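Local structure of glutathione S-transferase (6J3E) at residues N23-K26 / T27-T30; V103-P106 / E107-A110; A114-F117 / A118-A122; V212-V215 / I216-K219. The protein probably conjugates glutathione to electrophilic substrates, as a serine-type fungal glutathione S-transferase. All blocks are in the same frame, centred on the assembly; numbering follows the deposited sequence.

Contact 1. Residues N23-K26 / T27-T30; sequences NTWK and TRYT. With EDO (1,2-ethanediol), chain D.
R28 lays its CD over one face of the W25 six-membered ring, 3.6 Å from the ring centroid and 15° off the normal, a CH-pi contact. The guanidinium lies farther along the normal, where any cation-pi attraction is at most weak, and its NH2 forms a salt bridge with D9 on strand 5-9. The same indole turns an edge to the face of Y29: W25 CE3 stands over the centre of the phenol ring, 3.9 Å from Y29 CD2, with the planes at 50°. One turn on, K26 O takes two bonds from T30, from the amide N and from OG1 (2.6 Å), which come from opposite faces of the carbonyl plane. T24 OG1, bonded to D9, shares that carboxylate with R28. N23 ND2 and K26 NZ each donate to O2 of a 1,2-ethanediol at 3.2 Å, while S86 OG bonds both K26 NZ and the diol. K26 bends at chi3 (-97°) to reach it. N23, K26 and S86 all bind glutathione in this protein, and helix 22-34, carrying the first two, is the crossover helix of the thioredoxin-like beta-alpha-beta unit between strands 5-9 and 38-42.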
loop_
_atom_site.group_PDB
_atom_site.type_symbol
_atom_site.label_atom_id
_atom_site.label_comp_id
_atom_site.label_asym_id
_atom_site.label_seq_id
_atom_site.Cartn_x
_atom_site.Cartn_y
_atom_site.Cartn_z
ATOM N N ASN A 23 -14.869 -9.514 4.297
ATOM C CA ASN A 23 -15.253 -8.698 3.152
ATOM C C ASN A 23 -16.648 -8.117 3.329
ATOM O O ASN A 23 -16.878 -6.942 3.020
ATOM C CB ASN A 23 -15.177 -9.526 1.868
ATOM C CG ASN A 23 -13.828 -10.177 1.689
ATOM O OD1 ASN A 23 -13.628 -11.324 2.076
ATOM N ND2 ASN A 23 -12.888 -9.443 1.119
ATOM N N THR A 24 -17.599 -8.910 3.819
ATOM C CA THR A 24 -18.948 -8.364 3.935
ATOM C C THR A 24 -19.090 -7.439 5.138
ATOM O O THR A 24 -19.915 -6.521 5.109
ATOM C CB THR A 24 -19.991 -9.483 4.010
ATOM O OG1 THR A 24 -19.841 -10.212 5.235
ATOM C CG2 THR A 24 -19.837 -10.439 2.825
ATOM N N TRP A 25 -18.312 -7.640 6.195
ATOM C CA TRP A 25 -18.434 -6.723 7.317
ATOM C C TRP A 25 -17.959 -5.327 6.942
ATOM O O TRP A 25 -18.485 -4.331 7.460
ATOM C CB TRP A 25 -17.659 -7.229 8.517
ATOM C CG TRP A 25 -18.510 -7.901 9.524
ATOM C CD1 TRP A 25 -18.578 -9.239 9.777
ATOM C CD2 TRP A 25 -19.414 -7.271 10.439
ATOM N NE1 TRP A 25 -19.476 -9.485 10.792
ATOM C CE2 TRP A 25 -19.997 -8.293 11.220
ATOM C CE3 TRP A 25 -19.792 -5.942 10.670
ATOM C CZ2 TRP A 25 -20.935 -8.031 12.214
ATOM C CZ3 TRP A 25 -20.727 -5.680 11.663
ATOM C CH2 TRP A 25 -21.292 -6.724 12.417
ATOM N N LYS A 26 -16.977 -5.231 6.042
ATOM C CA LYS A 26 -16.610 -3.922 5.523
ATOM C C LYS A 26 -17.854 -3.214 5.012
ATOM O O LYS A 26 -18.120 -2.063 5.372
ATOM C CB LYS A 26 -15.555 -4.054 4.422
ATOM C CG LYS A 26 -14.168 -4.465 4.918
ATOM C CD LYS A 26 -13.113 -4.379 3.807
ATOM C CE LYS A 26 -12.892 -5.716 3.167
ATOM N NZ LYS A 26 -12.379 -5.663 1.786
ATOM N N THR A 27 -18.678 -3.925 4.241
ATOM C CA THR A 27 -19.880 -3.309 3.676
ATOM C C THR A 27 -20.996 -3.181 4.711
ATOM O O THR A 27 -21.746 -2.195 4.694
ATOM C CB THR A 27 -20.331 -4.099 2.445
ATOM O OG1 THR A 27 -19.390 -3.869 1.394
ATOM C CG2 THR A 27 -21.719 -3.665 1.959
ATOM N N ARG A 28 -21.113 -4.143 5.630
ATOM C CA ARG A 28 -22.071 -3.992 6.718
ATOM C C ARG A 28 -21.718 -2.779 7.577
ATOM O O ARG A 28 -22.569 -1.918 7.838
ATOM C CB ARG A 28 -22.127 -5.267 7.567
ATOM C CG ARG A 28 -23.187 -5.225 8.669
ATOM C CD ARG A 28 -23.310 -6.537 9.446
ATOM N NE ARG A 28 -23.762 -7.651 8.619
ATOM C CZ ARG A 28 -25.034 -7.890 8.293
ATOM N NH1 ARG A 28 -26.007 -7.087 8.705
ATOM N NH2 ARG A 28 -25.335 -8.943 7.544
ATOM N N TYR A 29 -20.460 -2.691 8.018
ATOM C CA TYR A 29 -20.020 -1.508 8.748
ATOM C C TYR A 29 -20.382 -0.237 7.986
ATOM O O TYR A 29 -20.937 0.708 8.562
ATOM C CB TYR A 29 -18.507 -1.570 8.999
ATOM C CG TYR A 29 -18.072 -2.228 10.301
ATOM C CD1 TYR A 29 -18.676 -1.900 11.514
ATOM C CD2 TYR A 29 -17.034 -3.148 10.320
ATOM C CE1 TYR A 29 -18.261 -2.481 12.708
ATOM C CE2 TYR A 29 -16.618 -3.735 11.502
ATOM C CZ TYR A 29 -17.230 -3.403 12.696
ATOM O OH TYR A 29 -16.805 -4.005 13.876
ATOM N N THR A 30 -20.119 -0.215 6.673
ATOM C CA THR A 30 -20.353 0.999 5.893
ATOM C C THR A 30 -21.840 1.365 5.856
ATOM O O THR A 30 -22.198 2.540 6.038
ATOM C CB THR A 30 -19.774 0.833 4.480
ATOM O OG1 THR A 30 -18.397 0.437 4.576
ATOM C CG2 THR A 30 -19.828 2.150 3.714
HETATM C C1 EDO D . -15.075 -8.232 -2.242
HETATM O O1 EDO D . -14.373 -9.482 -2.139
HETATM C C2 EDO D . -14.222 -7.130 -1.632
HETATM O O2 EDO D . -14.491 -7.057 -0.232
#

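Contact 2. Residues V103-P106 / E107-A110; sequences VIPP and ETDA
I104 meets D109 through its CG2 methyl, which sits 3.6 Å from D109 OD2 and packs nearly as closely on D109 CA. That carboxylate oxygen has its charged partner elsewhere, in a salt bridge with R91 NE on helix 86-96, so the methyl lies against one oxygen of the D109-R91 ion pair. P105 comes next and carries most of the polar work. Its carbonyl O accepts two bonds from T108: OG1 at 2.5 Å, lying in the carbonyl plane on a lone pair, and the amide N at 2.8 Å, which arrives from above that plane. The hydroxyl can do this because chi1 of 68° places OG1 between the backbone N and the carbonyl carbon, turned back toward the preceding turn. There it also touches the proline ring, 3.4 Å from P105 CG. A valine in place of T108 would probably leave P105 O with the amide bond alone and the tight turn less firmly closed. P106 passes the chain on through its own O, which takes a bond from D109 N at 3.2 Å. These two backbone bonds wind a short 3-10 turn, and T108 occupies the N-cap position without using its side chain to cap. The turn thus leads from the loop after helix 86-96 into helix 109-136, with P105 and T108 both resting on L200, I104 touching R91 of helix 86-96 and Y206 of helix 206-222, and T108 packing on L111 of the second subunit.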
loop_
_atom_site.group_PDB
_atom_site.type_symbol
_atom_site.label_atom_id
_atom_site.label_comp_id
_atom_site.label_asym_id
_atom_site.label_seq_id
_atom_site.Cartn_x
_atom_site.Cartn_y
_atom_site.Cartn_z
ATOM N N VAL A 103 -17.347 8.355 3.377
ATOM C CA VAL A 103 -16.267 7.475 3.810
ATOM C C VAL A 103 -15.043 7.531 2.901
ATOM O O VAL A 103 -13.945 7.187 3.361
ATOM C CB VAL A 103 -16.735 6.014 3.983
ATOM C CG1 VAL A 103 -17.834 5.922 5.033
ATOM C CG2 VAL A 103 -17.155 5.399 2.669
ATOM N N ILE A 104 -15.171 7.968 1.655
ATOM C CA ILE A 104 -13.977 8.148 0.826
ATOM C C ILE A 104 -13.958 9.565 0.271
ATOM O O ILE A 104 -14.295 9.764 -0.903
ATOM C CB ILE A 104 -13.908 7.116 -0.315
ATOM C CG1 ILE A 104 -13.938 5.690 0.251
ATOM C CG2 ILE A 104 -12.653 7.336 -1.180
ATOM C CD1 ILE A 104 -13.728 4.608 -0.795
ATOM N N PRO A 105 -13.563 10.567 1.058
ATOM C CA PRO A 105 -13.505 11.944 0.546
ATOM C C PRO A 105 -12.678 12.008 -0.723
ATOM O O PRO A 105 -11.649 11.323 -0.832
ATOM C CB PRO A 105 -12.848 12.736 1.691
ATOM C CG PRO A 105 -12.419 11.739 2.689
ATOM C CD PRO A 105 -13.180 10.483 2.471
ATOM N N PRO A 106 -13.112 12.795 -1.712
ATOM C CA PRO A 106 -12.542 12.658 -3.067
ATOM C C PRO A 106 -11.037 12.855 -3.149
ATOM O O PRO A 106 -10.386 12.180 -3.955
ATOM C CB PRO A 106 -13.292 13.737 -3.866
ATOM C CG PRO A 106 -14.580 13.861 -3.171
ATOM C CD PRO A 106 -14.309 13.646 -1.702
ATOM N N GLU A 107 -10.467 13.777 -2.365
ATOM C CA GLU A 107 -9.026 13.978 -2.406
ATOM C C GLU A 107 -8.261 12.761 -1.903
ATOM O O GLU A 107 -7.053 12.667 -2.146
ATOM C CB GLU A 107 -8.631 15.198 -1.577
ATOM C CG GLU A 107 -8.885 16.522 -2.250
ATOM C CD GLU A 107 -8.243 17.701 -1.515
ATOM O OE1 GLU A 107 -7.400 17.474 -0.616
ATOM O OE2 GLU A 107 -8.586 18.857 -1.850
ATOM N N THR A 108 -8.935 11.827 -1.224
ATOM C CA THR A 108 -8.315 10.628 -0.664
ATOM C C THR A 108 -8.591 9.371 -1.472
ATOM O O THR A 108 -8.219 8.277 -1.034
ATOM C CB THR A 108 -8.794 10.394 0.770
ATOM O OG1 THR A 108 -10.189 10.047 0.759
ATOM C CG2 THR A 108 -8.573 11.644 1.622
ATOM N N ASP A 109 -9.222 9.494 -2.639
ATOM C CA ASP A 109 -9.749 8.308 -3.306
ATOM C C ASP A 109 -8.631 7.438 -3.861
ATOM O O ASP A 109 -8.638 6.211 -3.683
ATOM C CB ASP A 109 -10.705 8.710 -4.416
ATOM C CG ASP A 109 -11.271 7.521 -5.133
ATOM O OD1 ASP A 109 -10.577 6.960 -6.007
ATOM O OD2 ASP A 109 -12.409 7.142 -4.813
ATOM N N ALA A 110 -7.668 8.052 -4.559
ATOM C CA ALA A 110 -6.531 7.287 -5.054
ATOM C C ALA A 110 -5.676 6.760 -3.899
ATOM O O ALA A 110 -5.209 5.619 -3.941
ATOM C CB ALA A 110 -5.717 8.135 -6.023
#

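Contact 3. Residues A114-F117 / A118-A122; sequences AFNF and AFSEA. With EDO (1,2-ethanediol), chain K.
F117 swings its ring away from its own backbone N (chi1 -179°) and along the helix, while E121 CG stands anti to its own carbonyl carbon (chi1 -85°), which lays it over one face of the F117 ring. The methylene lies 4.0 Å from the ring centroid, a CH-pi contact displaced toward the rim, nearest to F117 CZ. The E121 carboxylate forms a salt bridge with R125. On another side of the helix F115 and F119 run side by side and point the same way. F119 CB stands over a face of the F115 ring, and F115 CZ comes to 3.9 Å from F119 CD2, the two ring planes inclined at 39°. All of this hangs on the i to i+4 backbone bonds of helix 109-136, which widens to a pi-type turn at 120-122; it is a long helix of the all-helical C-terminal domain of the transferase and here also runs along the second subunit: A118 packs on F117 of that subunit, and F117 on its Q184. A serine in place of F117 would probably leave E121 CG without the ring beneath it and open a gap beside Q184 of the second subunit. N116 ND2 makes a weak bond, 3.2 Å long, to O2 of a 1,2-ethanediol that lies at the edge of the F117 ring, O2 in the ring plane. The diol is also held by Q184 and W188 of the second subunit. S120 OG turns back to N116 O at 3.4 Å, a weak addition to the backbone bond from S120 N.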
loop_
_atom_site.group_PDB
_atom_site.type_symbol
_atom_site.label_atom_id
_atom_site.label_comp_id
_atom_site.label_asym_id
_atom_site.label_seq_id
_atom_site.Cartn_x
_atom_site.Cartn_y
_atom_site.Cartn_z
ATOM N N ALA A 114 -4.720 2.878 -2.986
ATOM C CA ALA A 114 -3.379 2.431 -2.647
ATOM C C ALA A 114 -3.362 1.787 -1.266
ATOM O O ALA A 114 -2.683 0.780 -1.048
ATOM C CB ALA A 114 -2.402 3.599 -2.713
ATOM N N PHE A 115 -4.118 2.341 -0.319
ATOM C CA PHE A 115 -4.158 1.731 0.998
ATOM C C PHE A 115 -4.687 0.310 0.909
ATOM O O PHE A 115 -4.152 -0.602 1.550
ATOM C CB PHE A 115 -5.010 2.575 1.947
ATOM C CG PHE A 115 -5.452 1.835 3.179
ATOM C CD1 PHE A 115 -4.638 1.779 4.304
ATOM C CD2 PHE A 115 -6.684 1.175 3.217
ATOM C CE1 PHE A 115 -5.045 1.094 5.446
ATOM C CE2 PHE A 115 -7.095 0.487 4.366
ATOM C CZ PHE A 115 -6.270 0.443 5.472
ATOM N N ASN A 116 -5.725 0.094 0.098
ATOM C CA ASN A 116 -6.297 -1.243 -0.022
ATOM C C ASN A 116 -5.223 -2.261 -0.393
ATOM O O ASN A 116 -5.092 -3.311 0.249
ATOM C CB ASN A 116 -7.426 -1.253 -1.059
ATOM C CG ASN A 116 -8.104 -2.611 -1.141
ATOM O OD1 ASN A 116 -8.812 -3.002 -0.217
ATOM N ND2 ASN A 116 -7.860 -3.350 -2.229
ATOM N N PHE A 117 -4.428 -1.951 -1.425
ATOM C CA PHE A 117 -3.297 -2.799 -1.780
ATOM C C PHE A 117 -2.358 -3.013 -0.597
ATOM O O PHE A 117 -2.065 -4.159 -0.236
ATOM C CB PHE A 117 -2.539 -2.198 -2.951
ATOM C CG PHE A 117 -1.381 -3.025 -3.394
ATOM C CD1 PHE A 117 -1.577 -4.280 -3.930
ATOM C CD2 PHE A 117 -0.091 -2.556 -3.275
ATOM C CE1 PHE A 117 -0.505 -5.050 -4.334
ATOM C CE2 PHE A 117 0.987 -3.320 -3.695
ATOM C CZ PHE A 117 0.777 -4.563 -4.226
ATOM N N ALA A 118 -1.878 -1.919 0.018
ATOM C CA ALA A 118 -0.939 -2.031 1.134
ATOM C C ALA A 118 -1.500 -2.929 2.221
ATOM O O ALA A 118 -0.796 -3.791 2.769
ATOM C CB ALA A 118 -0.620 -0.653 1.715
ATOM N N PHE A 119 -2.785 -2.736 2.532
ATOM C CA PHE A 119 -3.435 -3.536 3.554
ATOM C C PHE A 119 -3.490 -5.003 3.147
ATOM O O PHE A 119 -3.234 -5.893 3.966
ATOM C CB PHE A 119 -4.838 -2.981 3.811
ATOM C CG PHE A 119 -5.604 -3.739 4.852
ATOM C CD1 PHE A 119 -6.351 -4.854 4.509
ATOM C CD2 PHE A 119 -5.563 -3.352 6.180
ATOM C CE1 PHE A 119 -7.053 -5.566 5.476
ATOM C CE2 PHE A 119 -6.253 -4.049 7.151
ATOM C CZ PHE A 119 -7.006 -5.156 6.801
ATOM N N SER A 120 -3.856 -5.278 1.892
ATOM C CA SER A 120 -3.896 -6.663 1.432
ATOM C C SER A 120 -2.517 -7.291 1.507
ATOM O O SER A 120 -2.369 -8.438 1.937
ATOM C CB SER A 120 -4.442 -6.739 0.003
ATOM O OG SER A 120 -5.853 -6.579 -0.026
ATOM N N GLU A 121 -1.493 -6.554 1.092
ATOM C CA GLU A 121 -0.141 -7.083 1.186
ATOM C C GLU A 121 0.279 -7.293 2.633
ATOM O O GLU A 121 0.899 -8.307 2.952
ATOM C CB GLU A 121 0.844 -6.157 0.479
ATOM C CG GLU A 121 0.923 -6.429 -1.004
ATOM C CD GLU A 121 0.955 -7.916 -1.306
ATOM O OE1 GLU A 121 1.906 -8.592 -0.855
ATOM O OE2 GLU A 121 0.023 -8.400 -1.983
ATOM N N ALA A 122 -0.050 -6.356 3.528
ATOM C CA ALA A 122 0.462 -6.457 4.893
ATOM C C ALA A 122 -0.347 -7.408 5.773
ATOM O O ALA A 122 0.229 -8.060 6.649
ATOM C CB ALA A 122 0.509 -5.081 5.555
HETATM C C1 EDO K . -4.374 -3.809 -6.342
HETATM O O1 EDO K . -3.820 -2.732 -7.117
HETATM C C2 EDO K . -5.362 -3.301 -5.287
HETATM O O2 EDO K . -5.562 -4.268 -4.240
#

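Contact 4. Residues V212-V215 / I216-K219; sequences VGWV and IWVK
W214 and W217 leave the helix side by side, pointing the same way, with the planes of their six-membered rings 75° apart and the centroids separated by 5.3 Å. Relative to the W214 indole, W217 CZ3 lies at the edge, near its plane, 3.3 Å from W214 CE3. Relative to W217 the approach is oblique, so the pair is neither a stack nor a T. The first torsions bring the two rings together from residues three apart: W214 CG lies anti to its carbonyl carbon (chi1 -70°), whereas W217 CG lies anti to its backbone N. W217 CB rests 3.2 Å from W214 O. Helix 206-222, which bears them, is a central helix of the GST C-terminal domain, its W214 side facing the thioredoxin-like domain through P22 and K26. There W217 meets the ring of W20, and it packs on L127, M131 and T135 of helix 109-136. The other apolar side chains here are aliphatic. I216 turns CG2 back over the preceding turn, 3.3 Å from G213 O. I216 N bonds V212 O at 2.9 Å, and K219 N bonds V215 O at the same length, whereas the link from W217 N to G213 O is weak at 3.3 Å. V215 and V218 both lie on W229 of helix 227-232, and the extended K219 chain touches that same tryptophan and L244.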
loop_
_atom_site.group_PDB
_atom_site.type_symbol
_atom_site.label_atom_id
_atom_site.label_comp_id
_atom_site.label_asym_id
_atom_site.label_seq_id
_atom_site.Cartn_x
_atom_site.Cartn_y
_atom_site.Cartn_z
ATOM N N VAL A 212 -11.449 -2.554 10.734
ATOM C CA VAL A 212 -12.351 -3.205 11.680
ATOM C C VAL A 212 -13.100 -4.340 10.995
ATOM O O VAL A 212 -13.507 -5.308 11.647
ATOM C CB VAL A 212 -13.305 -2.177 12.321
ATOM C CG1 VAL A 212 -12.515 -1.221 13.220
ATOM C CG2 VAL A 212 -14.044 -1.415 11.247
ATOM N N GLY A 213 -13.285 -4.253 9.678
ATOM C CA GLY A 213 -13.846 -5.383 8.961
ATOM C C GLY A 213 -13.043 -6.648 9.192
ATOM O O GLY A 213 -13.584 -7.690 9.587
ATOM N N TRP A 214 -11.732 -6.569 8.971
ATOM C CA TRP A 214 -10.937 -7.778 9.081
ATOM C C TRP A 214 -10.701 -8.143 10.539
ATOM O O TRP A 214 -10.631 -9.331 10.865
ATOM C CB TRP A 214 -9.623 -7.612 8.308
ATOM C CG TRP A 214 -9.841 -7.590 6.826
ATOM C CD1 TRP A 214 -10.243 -6.515 6.068
ATOM C CD2 TRP A 214 -9.701 -8.690 5.916
ATOM N NE1 TRP A 214 -10.365 -6.884 4.746
ATOM C CE2 TRP A 214 -10.041 -8.211 4.623
ATOM C CE3 TRP A 214 -9.333 -10.029 6.061
ATOM C CZ2 TRP A 214 -10.015 -9.033 3.486
ATOM C CZ3 TRP A 214 -9.305 -10.839 4.935
ATOM C CH2 TRP A 214 -9.648 -10.337 3.661
ATOM N N VAL A 215 -10.621 -7.149 11.428
ATOM C CA VAL A 215 -10.362 -7.452 12.830
ATOM C C VAL A 215 -11.579 -8.106 13.465
ATOM O O VAL A 215 -11.444 -9.064 14.235
ATOM C CB VAL A 215 -9.926 -6.187 13.593
ATOM C CG1 VAL A 215 -9.859 -6.458 15.092
ATOM C CG2 VAL A 215 -8.580 -5.752 13.109
ATOM N N ILE A 216 -12.784 -7.635 13.128
ATOM C CA ILE A 216 -13.984 -8.243 13.709
ATOM C C ILE A 216 -14.130 -9.683 13.232
ATOM O O ILE A 216 -14.652 -10.541 13.958
ATOM C CB ILE A 216 -15.243 -7.396 13.410
ATOM C CG1 ILE A 216 -16.311 -7.668 14.457
ATOM C CG2 ILE A 216 -15.833 -7.685 12.031
ATOM C CD1 ILE A 216 -15.846 -7.414 15.854
ATOM N N TRP A 217 -13.643 -9.978 12.024
ATOM C CA TRP A 217 -13.574 -11.354 11.540
ATOM C C TRP A 217 -12.709 -12.201 12.456
ATOM O O TRP A 217 -13.080 -13.319 12.834
ATOM C CB TRP A 217 -13.022 -11.360 10.108
ATOM C CG TRP A 217 -12.762 -12.705 9.477
ATOM C CD1 TRP A 217 -13.558 -13.824 9.535
ATOM C CD2 TRP A 217 -11.621 -13.068 8.685
ATOM N NE1 TRP A 217 -12.991 -14.839 8.813
ATOM C CE2 TRP A 217 -11.804 -14.408 8.283
ATOM C CE3 TRP A 217 -10.472 -12.383 8.260
ATOM C CZ2 TRP A 217 -10.883 -15.076 7.482
ATOM C CZ3 TRP A 217 -9.554 -13.050 7.476
ATOM C CH2 TRP A 217 -9.768 -14.383 7.087
ATOM N N VAL A 218 -11.532 -11.684 12.808
ATOM C CA VAL A 218 -10.636 -12.419 13.695
ATOM C C VAL A 218 -11.287 -12.606 15.051
ATOM O O VAL A 218 -11.195 -13.679 15.660
ATOM C CB VAL A 218 -9.293 -11.681 13.808
ATOM C CG1 VAL A 218 -8.424 -12.313 14.878
ATOM C CG2 VAL A 218 -8.585 -11.674 12.466
ATOM N N LYS A 219 -11.965 -11.563 15.540
ATOM C CA LYS A 219 -12.539 -11.623 16.876
ATOM C C LYS A 219 -13.693 -12.602 16.919
ATOM O O LYS A 219 -13.782 -13.425 17.838
ATOM C CB LYS A 219 -13.004 -10.240 17.331
ATOM C CG LYS A 219 -13.657 -10.242 18.716
ATOM C CD LYS A 219 -14.137 -8.843 19.131
ATOM C CE LYS A 219 -14.625 -8.807 20.573
ATOM N NZ LYS A 219 -14.959 -7.439 21.026
#

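How the contacts relate
Contacts 1 and 4 are the closest pair, with centres about 10 Å apart, and they join the two domains: K26 CE comes to 3.2 Å from W214 NE1, and Y29 CE2 lies 3.5 Å from V212 CG2. W214 thus borders the glutathione site formed in part by N23, K26 and S86. Contact 3 also reaches this tryptophan, F119 CE1 being 3.4 Å from W214 CD1, and N116 lies about 5 Å from K26, side chain to side chain. Contact 2 starts the helix that contact 3 continues, and both face the second subunit. It stands farther from the site, the I104 side chain being about 9 Å from that of S86.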